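Local coordinates for protein beta-glucoside phosphorylase BglX (Unidentified, PDB 5VQE) that probably cleaves beta-glucosides by phosphorolysis, as a family GH3 beta-glucoside phosphorylase whose pocket holds a 2-deoxy-2-fluoroglucose, at residues 66-71 with 104-109. Numbering follows the deposited sequence.
Sequences PFKAKR and MEDGTY
Asp-106 meets the first turn of helix 69-82 with its carboxylate, a worked example of how a loop in a TIM-barrel domain of family GH3 can serve a helix N-terminus from outside the helix's own sequence. Segment 104-109, part of the loop between strand 88-91 and helix 113-119, begins with a type I beta turn from Met-104 to Gly-107, which presents three successive side chains to the segment 66-71. With chi1 at 45°, which tucks CG in between the two backbone branches, Asp-106 brings OD1 to Ala-69 N at 2.9 Å through the syn lone pair, while OD2 accepts from a water that in turn accepts from Lys-70 N. An alanine in place of Asp-106 would probably leave Ala-69 N without this acceptor and the bridging water without its hold on the loop. Next to this carboxylate, Lys-68 and Glu-105 run side by side in the same direction, ending in a salt bridge of 3.6 Å between NZ and OE2. Met-104 bends at its last torsion, chi3 65°, and its SD rests 3.5 Å from Ala-69 CB; its side chain also touches Met-72 of the same helix. A backbone hydrogen bond joins Glu-105 N to Phe-67 O at 2.9 Å.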
# COMPACT_ATOMS: atom_id res chain seq x y z
N PRO A 66 11.15 5.07 -2.92
CA PRO A 66 12.15 4.11 -2.42
C PRO A 66 13.54 4.39 -2.94
O PRO A 66 13.83 4.23 -4.13
CB PRO A 66 11.63 2.75 -2.92
CG PRO A 66 10.24 2.98 -3.35
CD PRO A 66 10.15 4.41 -3.77
N PHE A 67 14.41 4.85 -2.06
CA PHE A 67 15.84 4.84 -2.30
C PHE A 67 16.51 4.43 -0.99
O PHE A 67 15.84 3.97 -0.06
CB PHE A 67 16.31 6.19 -2.88
CG PHE A 67 15.88 7.39 -2.08
CD1 PHE A 67 14.69 8.04 -2.36
CD2 PHE A 67 16.69 7.89 -1.09
CE1 PHE A 67 14.31 9.16 -1.64
CE2 PHE A 67 16.32 9.01 -0.36
CZ PHE A 67 15.12 9.64 -0.64
N LYS A 68 17.83 4.57 -0.91
CA LYS A 68 18.57 3.93 0.17
C LYS A 68 18.35 4.63 1.51
O LYS A 68 18.26 5.86 1.59
CB LYS A 68 20.07 3.91 -0.15
CG LYS A 68 20.45 2.83 -1.15
CD LYS A 68 21.95 2.82 -1.41
CE LYS A 68 22.31 1.99 -2.64
NZ LYS A 68 21.95 2.69 -3.90
N ALA A 69 18.29 3.82 2.57
CA ALA A 69 18.04 4.35 3.91
C ALA A 69 19.04 5.43 4.28
O ALA A 69 18.67 6.44 4.88
CB ALA A 69 18.10 3.22 4.93
N LYS A 70 20.31 5.24 3.94
CA LYS A 70 21.32 6.23 4.31
C LYS A 70 21.06 7.56 3.61
O LYS A 70 21.29 8.62 4.19
CB LYS A 70 22.72 5.70 3.99
CG LYS A 70 23.77 6.77 3.90
N ARG A 71 20.57 7.51 2.37
CA ARG A 71 20.24 8.74 1.65
C ARG A 71 18.99 9.39 2.22
O ARG A 71 18.92 10.63 2.33
CB ARG A 71 20.06 8.44 0.16
CG ARG A 71 21.34 8.02 -0.54
CD ARG A 71 22.28 9.20 -0.75
NE ARG A 71 21.87 10.01 -1.90
CZ ARG A 71 22.52 11.10 -2.31
NH1 ARG A 71 23.60 11.51 -1.66
NH2 ARG A 71 22.08 11.77 -3.36
N MET A 104 11.74 1.89 1.67
CA MET A 104 13.12 2.18 1.31
C MET A 104 13.71 1.00 0.56
O MET A 104 13.24 -0.13 0.66
CB MET A 104 13.96 2.53 2.54
CG MET A 104 13.99 1.48 3.63
SD MET A 104 14.76 2.07 5.17
CE MET A 104 13.64 3.33 5.69
N GLU A 105 14.76 1.28 -0.20
CA GLU A 105 15.35 0.27 -1.07
C GLU A 105 15.92 -0.90 -0.27
O GLU A 105 15.81 -2.06 -0.69
CB GLU A 105 16.44 0.93 -1.93
CG GLU A 105 17.21 -0.01 -2.82
CD GLU A 105 18.19 0.74 -3.70
OE1 GLU A 105 17.81 1.81 -4.22
OE2 GLU A 105 19.34 0.27 -3.86
N ASP A 106 16.52 -0.63 0.89
CA ASP A 106 17.26 -1.64 1.64
C ASP A 106 16.68 -1.92 3.03
O ASP A 106 17.40 -2.40 3.91
CB ASP A 106 18.73 -1.23 1.76
CG ASP A 106 18.91 0.23 2.12
OD1 ASP A 106 17.89 0.94 2.28
OD2 ASP A 106 20.07 0.66 2.24
N GLY A 107 15.39 -1.66 3.24
CA GLY A 107 14.74 -2.05 4.48
C GLY A 107 14.30 -3.51 4.46
O GLY A 107 14.54 -4.26 3.51
N THR A 108 13.62 -3.91 5.53
CA THR A 108 13.14 -5.27 5.67
C THR A 108 11.78 -5.43 4.98
O THR A 108 10.80 -4.79 5.36
CB THR A 108 13.00 -5.65 7.14
OG1 THR A 108 14.25 -5.45 7.82
CG2 THR A 108 12.58 -7.11 7.28
N TYR A 109 11.73 -6.32 3.99
CA TYR A 109 10.47 -6.74 3.37
C TYR A 109 9.86 -7.84 4.23
O TYR A 109 10.35 -8.98 4.22
CB TYR A 109 10.72 -7.21 1.94
CG TYR A 109 9.48 -7.48 1.11
CD1 TYR A 109 8.20 -7.36 1.66
CD2 TYR A 109 9.58 -7.87 -0.22
CE1 TYR A 109 7.08 -7.61 0.91
CE2 TYR A 109 8.44 -8.12 -0.98
CZ TYR A 109 7.20 -7.98 -0.41
OH TYR A 109 6.05 -8.23 -1.12
O HOH W 1 21.44 2.70 3.15